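Local coordinates for Thiol:disulfide interchange protein (Proteus mirabilis, PDB 4OD7) that probably introduces disulfide bonds into proteins of the periplasm, acting as a dithiol oxidase of the DsbA type, at residues Tyr42-Asn45 with Ser46-Lys50; Leu83-Glu86 with Asp87-Pro91; Phe146-Asn149 with Gly150-Ala153. The protein carries 1 engineered substitution. All coordinates share one frame; numbering follows the deposited sequence.

Interaction 1: residues Tyr42-Asn45 with Ser46-Lys50; sequences YKVN and STVEK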
loop_
_atom_site.group_PDB
_atom_site.type_symbol
_atom_site.label_atom_id
_atom_site.label_comp_id
_atom_site.label_asym_id
_atom_site.label_seq_id
_atom_site.Cartn_x
_atom_site.Cartn_y
_atom_site.Cartn_z
ATOM N N TYR A 42 5.514 4.097 11.602
ATOM C CA TYR A 42 4.354 4.709 12.229
ATOM C C TYR A 42 3.151 3.766 12.260
ATOM O O TYR A 42 2.257 3.952 13.078
ATOM C CB TYR A 42 3.941 5.998 11.502
ATOM C CG TYR A 42 4.911 7.166 11.593
ATOM C CD1 TYR A 42 5.869 7.251 12.593
ATOM C CD2 TYR A 42 4.812 8.230 10.700
ATOM C CE1 TYR A 42 6.720 8.328 12.669
ATOM C CE2 TYR A 42 5.662 9.318 10.772
ATOM C CZ TYR A 42 6.609 9.375 11.758
ATOM O OH TYR A 42 7.443 10.478 11.831
ATOM N N LYS A 43 3.118 2.793 11.346
ATOM C CA LYS A 43 2.036 1.808 11.281
ATOM C C LYS A 43 0.667 2.474 11.068
ATOM O O LYS A 43 -0.298 2.143 11.729
ATOM C CB LYS A 43 2.043 0.996 12.577
ATOM C CG LYS A 43 3.366 0.284 12.861
ATOM C CD LYS A 43 3.325 -0.381 14.195
ATOM C CE LYS A 43 4.614 -1.048 14.589
ATOM N NZ LYS A 43 4.338 -2.065 15.673
ATOM N N VAL A 44 0.578 3.447 10.177
ATOM C CA VAL A 44 -0.676 4.151 10.015
ATOM C C VAL A 44 -1.652 3.229 9.297
ATOM O O VAL A 44 -2.808 3.129 9.706
ATOM C CB VAL A 44 -0.503 5.476 9.253
ATOM C CG1 VAL A 44 -1.819 6.241 9.166
ATOM C CG2 VAL A 44 0.507 6.349 9.927
ATOM N N ASN A 45 -1.228 2.545 8.235
ATOM C CA ASN A 45 -2.184 1.640 7.546
ATOM C C ASN A 45 -2.642 0.472 8.429
ATOM O O ASN A 45 -3.778 0.046 8.368
ATOM C CB ASN A 45 -1.627 1.054 6.254
ATOM C CG ASN A 45 -0.473 0.123 6.484
ATOM O OD1 ASN A 45 0.453 0.441 7.205
ATOM N ND2 ASN A 45 -0.558 -1.063 5.929
ATOM N N SER A 46 -1.760 -0.020 9.272
ATOM C CA SER A 46 -2.127 -1.093 10.143
ATOM C C SER A 46 -3.069 -0.607 11.264
ATOM O O SER A 46 -3.975 -1.332 11.628
ATOM C CB SER A 46 -0.867 -1.806 10.626
ATOM O OG SER A 46 0.060 -0.912 11.100
ATOM N N THR A 47 -2.876 0.585 11.804
ATOM C CA THR A 47 -3.809 1.144 12.776
ATOM C C THR A 47 -5.190 1.275 12.146
ATOM O O THR A 47 -6.200 0.934 12.742
ATOM C CB THR A 47 -3.357 2.538 13.267
ATOM O OG1 THR A 47 -2.147 2.405 14.004
ATOM C CG2 THR A 47 -4.407 3.200 14.185
ATOM N N VAL A 48 -5.183 1.718 10.895
ATOM C CA VAL A 48 -6.385 1.921 10.110
ATOM C C VAL A 48 -7.118 0.600 9.857
ATOM O O VAL A 48 -8.339 0.519 10.028
ATOM C CB VAL A 48 -6.037 2.602 8.771
ATOM C CG1 VAL A 48 -7.170 2.498 7.770
ATOM C CG2 VAL A 48 -5.656 4.060 9.000
ATOM N N GLU A 49 -6.365 -0.415 9.458
ATOM C CA GLU A 49 -6.926 -1.711 9.172
ATOM C C GLU A 49 -7.556 -2.303 10.431
ATOM O O GLU A 49 -8.612 -2.919 10.365
ATOM C CB GLU A 49 -5.831 -2.643 8.619
ATOM C CG GLU A 49 -5.381 -2.330 7.200
ATOM C CD GLU A 49 -3.933 -2.749 6.877
ATOM O OE1 GLU A 49 -3.333 -3.512 7.659
ATOM O OE2 GLU A 49 -3.418 -2.301 5.832
ATOM N N LYS A 50 -6.950 -2.036 11.583
ATOM C CA LYS A 50 -7.454 -2.539 12.864
ATOM C C LYS A 50 -8.745 -1.855 13.362
ATOM O O LYS A 50 -9.419 -2.378 14.266
ATOM C CB LYS A 50 -6.378 -2.388 13.937
ATOM C CG LYS A 50 -5.302 -3.446 13.899
ATOM C CD LYS A 50 -4.286 -3.273 15.030
ATOM C CE LYS A 50 -3.823 -4.612 15.581
ATOM N NZ LYS A 50 -2.745 -4.452 16.582
#

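Interaction 2: residues Leu83-Glu86 with Asp87-Pro91; sequences LGVE and DQVSP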
loop_
_atom_site.group_PDB
_atom_site.type_symbol
_atom_site.label_atom_id
_atom_site.label_comp_id
_atom_site.label_asym_id
_atom_site.label_seq_id
_atom_site.Cartn_x
_atom_site.Cartn_y
_atom_site.Cartn_z
ATOM N N LEU A 83 0.269 -15.906 -1.686
ATOM C CA LEU A 83 0.747 -16.888 -0.709
ATOM C C LEU A 83 0.263 -16.513 0.675
ATOM O O LEU A 83 0.411 -17.298 1.594
ATOM C CB LEU A 83 2.275 -16.993 -0.738
ATOM C CG LEU A 83 2.801 -17.514 -2.081
ATOM C CD1 LEU A 83 4.268 -17.696 -2.095
ATOM C CD2 LEU A 83 2.078 -18.778 -2.553
ATOM N N GLY A 84 -0.264 -15.291 0.819
ATOM C CA GLY A 84 -0.777 -14.790 2.080
ATOM C C GLY A 84 0.325 -14.540 3.086
ATOM O O GLY A 84 0.107 -14.667 4.293
ATOM N N VAL A 85 1.476 -14.097 2.606
ATOM C CA VAL A 85 2.645 -13.922 3.474
ATOM C C VAL A 85 3.107 -12.468 3.548
ATOM O O VAL A 85 4.270 -12.187 3.738
ATOM C CB VAL A 85 3.789 -14.862 3.000
ATOM C CG1 VAL A 85 3.376 -16.324 3.083
ATOM C CG2 VAL A 85 4.216 -14.525 1.562
ATOM N N GLU A 86 2.164 -11.566 3.343
ATOM C CA GLU A 86 2.395 -10.130 3.345
ATOM C C GLU A 86 3.162 -9.711 4.592
ATOM O O GLU A 86 4.194 -9.091 4.504
ATOM C CB GLU A 86 1.069 -9.374 3.288
ATOM C CG GLU A 86 0.178 -9.644 2.076
ATOM C CD GLU A 86 -0.891 -10.694 2.374
ATOM O OE1 GLU A 86 -0.655 -11.574 3.240
ATOM O OE2 GLU A 86 -2.001 -10.623 1.783
ATOM N N ASP A 87 2.690 -10.120 5.756
ATOM C CA ASP A 87 3.320 -9.690 6.994
ATOM C C ASP A 87 4.742 -10.178 7.200
ATOM O O ASP A 87 5.552 -9.513 7.836
ATOM C CB ASP A 87 2.486 -10.197 8.180
ATOM C CG ASP A 87 1.253 -9.378 8.432
ATOM O OD1 ASP A 87 1.029 -8.407 7.688
ATOM O OD2 ASP A 87 0.495 -9.730 9.372
ATOM N N GLN A 88 5.029 -11.344 6.666
ATOM C CA GLN A 88 6.340 -11.966 6.758
ATOM C C GLN A 88 7.375 -11.359 5.802
ATOM O O GLN A 88 8.503 -11.199 6.171
ATOM C CB GLN A 88 6.223 -13.482 6.480
ATOM C CG GLN A 88 5.607 -14.354 7.592
ATOM C CD GLN A 88 4.150 -14.032 7.957
ATOM O OE1 GLN A 88 3.287 -13.783 7.095
ATOM N NE2 GLN A 88 3.876 -14.036 9.256
ATOM N N VAL A 89 6.992 -11.024 4.567
ATOM C CA VAL A 89 7.975 -10.608 3.562
ATOM C C VAL A 89 8.024 -9.101 3.465
ATOM O O VAL A 89 9.057 -8.557 3.081
ATOM C CB VAL A 89 7.685 -11.168 2.122
ATOM C CG1 VAL A 89 7.420 -12.646 2.146
ATOM C CG2 VAL A 89 6.513 -10.489 1.472
ATOM N N SER A 90 6.910 -8.435 3.803
ATOM C CA SER A 90 6.844 -6.986 3.667
ATOM C C SER A 90 8.034 -6.299 4.375
ATOM O O SER A 90 8.700 -5.488 3.747
ATOM C CB SER A 90 5.511 -6.459 4.179
ATOM O OG SER A 90 5.459 -5.060 4.041
ATOM N N PRO A 91 8.317 -6.606 5.664
ATOM C CA PRO A 91 9.484 -5.971 6.263
ATOM C C PRO A 91 10.802 -6.259 5.533
ATOM O O PRO A 91 11.648 -5.369 5.363
ATOM C CB PRO A 91 9.473 -6.541 7.670
ATOM C CG PRO A 91 8.082 -6.904 7.922
ATOM C CD PRO A 91 7.580 -7.400 6.661
HETATM O O HOH W 1 -0.245 -11.492 6.082
#

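Interaction 3: residues Phe146-Asn149 with Gly150-Ala153; sequences FQIN and GVPA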
loop_
_atom_site.group_PDB
_atom_site.type_symbol
_atom_site.label_atom_id
_atom_site.label_comp_id
_atom_site.label_asym_id
_atom_site.label_seq_id
_atom_site.Cartn_x
_atom_site.Cartn_y
_atom_site.Cartn_z
ATOM N N PHE A 146 -7.311 5.359 -10.290
ATOM C CA PHE A 146 -7.327 6.201 -9.118
ATOM C C PHE A 146 -6.342 7.381 -9.285
ATOM O O PHE A 146 -6.175 8.178 -8.368
ATOM C CB PHE A 146 -7.005 5.372 -7.873
ATOM C CG PHE A 146 -8.080 4.404 -7.485
ATOM C CD1 PHE A 146 -8.850 4.642 -6.372
ATOM C CD2 PHE A 146 -8.329 3.269 -8.226
ATOM C CE1 PHE A 146 -9.853 3.767 -5.997
ATOM C CE2 PHE A 146 -9.313 2.396 -7.856
ATOM C CZ PHE A 146 -10.083 2.653 -6.738
ATOM N N GLN A 147 -5.729 7.489 -10.464
ATOM C CA GLN A 147 -4.750 8.534 -10.781
ATOM C C GLN A 147 -3.682 8.725 -9.703
ATOM O O GLN A 147 -3.506 9.827 -9.155
ATOM C CB GLN A 147 -5.466 9.869 -11.024
ATOM N N ILE A 148 -2.966 7.648 -9.399
ATOM C CA ILE A 148 -1.964 7.668 -8.336
ATOM C C ILE A 148 -0.640 8.001 -8.934
ATOM O O ILE A 148 -0.140 7.262 -9.770
ATOM C CB ILE A 148 -1.888 6.335 -7.607
ATOM C CG1 ILE A 148 -3.281 5.942 -7.111
ATOM C CG2 ILE A 148 -0.817 6.378 -6.469
ATOM C CD1 ILE A 148 -3.907 6.962 -6.215
ATOM N N ASN A 149 -0.092 9.127 -8.499
ATOM C CA ASN A 149 1.160 9.644 -9.018
ATOM C C ASN A 149 2.232 9.693 -7.953
ATOM O O ASN A 149 3.377 9.941 -8.261
ATOM C CB ASN A 149 0.962 11.073 -9.549
ATOM C CG ASN A 149 0.148 11.135 -10.826
ATOM O OD1 ASN A 149 0.291 10.300 -11.722
ATOM N ND2 ASN A 149 -0.715 12.144 -10.916
ATOM N N GLY A 150 1.832 9.469 -6.706
ATOM C CA GLY A 150 2.715 9.542 -5.581
ATOM C C GLY A 150 2.213 8.616 -4.508
ATOM O O GLY A 150 1.029 8.302 -4.442
ATOM N N VAL A 151 3.134 8.160 -3.672
ATOM C CA VAL A 151 2.838 7.226 -2.610
ATOM C C VAL A 151 3.562 7.637 -1.349
ATOM O O VAL A 151 4.648 8.203 -1.392
ATOM C CB VAL A 151 3.262 5.775 -2.950
ATOM C CG1 VAL A 151 2.312 5.148 -3.972
ATOM C CG2 VAL A 151 4.721 5.702 -3.400
ATOM N N PRO A 152 3.013 7.274 -0.196
ATOM C CA PRO A 152 1.809 6.489 0.117
ATOM C C PRO A 152 0.508 7.213 -0.267
ATOM O O PRO A 152 0.468 8.427 -0.235
ATOM C CB PRO A 152 1.939 6.314 1.628
ATOM C CG PRO A 152 2.754 7.392 2.112
ATOM C CD PRO A 152 3.728 7.684 1.033
ATOM N N ALA A 153 -0.526 6.499 -0.668
ATOM C CA ALA A 153 -1.796 7.144 -0.997
ATOM C C ALA A 153 -2.938 6.215 -0.625
ATOM O O ALA A 153 -2.762 5.033 -0.698
ATOM C CB ALA A 153 -1.839 7.476 -2.457
#

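Interaction 1: residues Tyr42-Asn45 with Ser46-Lys50
The amide of Asn45 and the carboxylate of Glu49 lie side by side one helical turn apart, their planes 88° from each other. Backbone atoms cover one face of each: Ser46 N sits over the amide, 3.1 Å from Asn45 CG, and Asn45 O lies over the carboxylate, 3.2 Å from Glu49 CD. At the ND2 end of the amide, Glu49 OE2 accepts a weak hydrogen bond from Asn45 ND2 (3.1 Å), displaced from the amide plane toward the face that Ser46 N covers. With CG between its own N and carbonyl carbon (chi1 66°), Asn45 folds its amide back over the helix start.

Lys43, the N-cap of helix 44-51, has the positive phi of a residue leaving helix 33-41, so one position serves both helices. Its carbonyl oxygen is the main acceptor of the first turn: Thr47 N (3.0 Å) and Thr47 OG1 (2.9 Å) reach Lys43 O from opposite faces of its plane, and Ser46 OG adds a weak bond. Serine and threonine suit these places because a short hydroxyl can turn back to the preceding turn. On the inner side Val44 and Val48 pack on Tyr179 of helix 172-187.

Asn45 ND2 also gives a weak bond to Glu26, whose other oxygen lies close to Glu49 OE2. One amide nitrogen thus serves two acids that lie close together, and may ease part of their mutual repulsion.

Interaction 2: residues Leu83-Glu86 with Asp87-Pro91
Glu86 O receives two backbone N-H groups, a well-formed bond from Ser90 N at 2.9 Å and a weak, longer one from Val89 N. The Ser90 bond runs nearly along the C=O axis, as does that from Val89 N to Val85 O (3.1 Å); Gln88 N adds a weak bond to Val85 O. These form the first turn of helix 86-99, with Val85 as N-cap.

Valine has no polar side-chain group with which to cap; its CG2 packs on Val89 CG1 (3.8 Å), and Glu86 N is buried without a partner. Gln88 bends at its second torsion (chi2 62°), laying its amide oxygen alongside the backbone of Val85, with OE1 3.7 Å from Val85 CA. Glu86 is bent too (chi2 96°), which turns its carboxylate back so that OE1 accepts from a water at 2.9 Å; the same water accepts, more distantly, from Asp87 N. Acidic residues such as Glu86 and Asp87 suit a helix start, where their negative charge would probably be stabilised by the positive end of the helix dipole. Pro91, lacking an N-H, kinks the helix after this turn.

Gly84, able to take positive phi easily, ends helix 70-83 as C-prime of a Schellman motif, with Val85 N bonded to Ala80 O. Glu86 leans on Trp77 and Ile81 of that helix, Val85 on Val118, and Ser90 and Pro91 on Glu40 of helix 33-41.

Interaction 3: residues Phe146-Asn149 with Gly150-Ala153
Ile148 and Gly150 meet in the cis-proline loop of the thioredoxin fold, the turn that leads from helix 130-145 into strand 153-156. The peptide bond between Val151 and Pro152 is cis, and it delivers the chain to the redox-active end of the domain: Pro152 rests on His34, Cys35 and Phe38. Cys35 belongs to the redox-active pair, which is not joined here because its partner is the engineered Ser32.

The close-packed side of the contact is built by a single methyl. Ile148 holds CG2 anti to its backbone N (chi1 -54° for CG1), and this aims the methyl into the concave side of the loop, where it meets Gly150 O at 3.3 Å. The same CG2 approaches Val151 CG1 at 4.2 Å, so two consecutive residues of the turn meet one carbon. Glycine suits its place here because the first carbon of a side chain would sit tightly against the carbonyl carbon of Asn149. A beta-branched residue suits position 148: its other branch is left to continue inward, and Ile148 and Val151 both pack on Phe27 of strand 24-28, forming a small apolar core beneath the loop.

The outer side is far looser. Asn149 is exposed, and its contribution is little more than CB at 3.4 Å from the adjoining Gly150 N, a proximity set by chain connectivity; an amide is well suited to such a solvent-facing bend. Gln147, modelled only to CB, leaves helix 130-145 with positive phi in a Schellman motif. The bound peptide is held by backbone hydrogen bonds from Val151. At the start of strand 153-156, Ala153 directs its short side chain back across the loop, bringing CB to 4.3 Å from Ile148 CG2.

How the interactions relate
From the N terminus the three contacts come in series, none nesting in or crossing another, and each closes only a short local turn. Interaction 1 starts helix 44-51 straight after helix 33-41 and sets it between helix 172-187 and strand 58-62. Interaction 2 turns helix 70-83 into helix 86-99, its centre about 16 Å from that of interaction 1. Interaction 3 carries the chain from helix 130-145 into the central sheet; its centre lies about 22 Å from that of interaction 2, on the opposite side of the chain's centre. Helix 33-41 is common ground: residues of all three contacts pack against it.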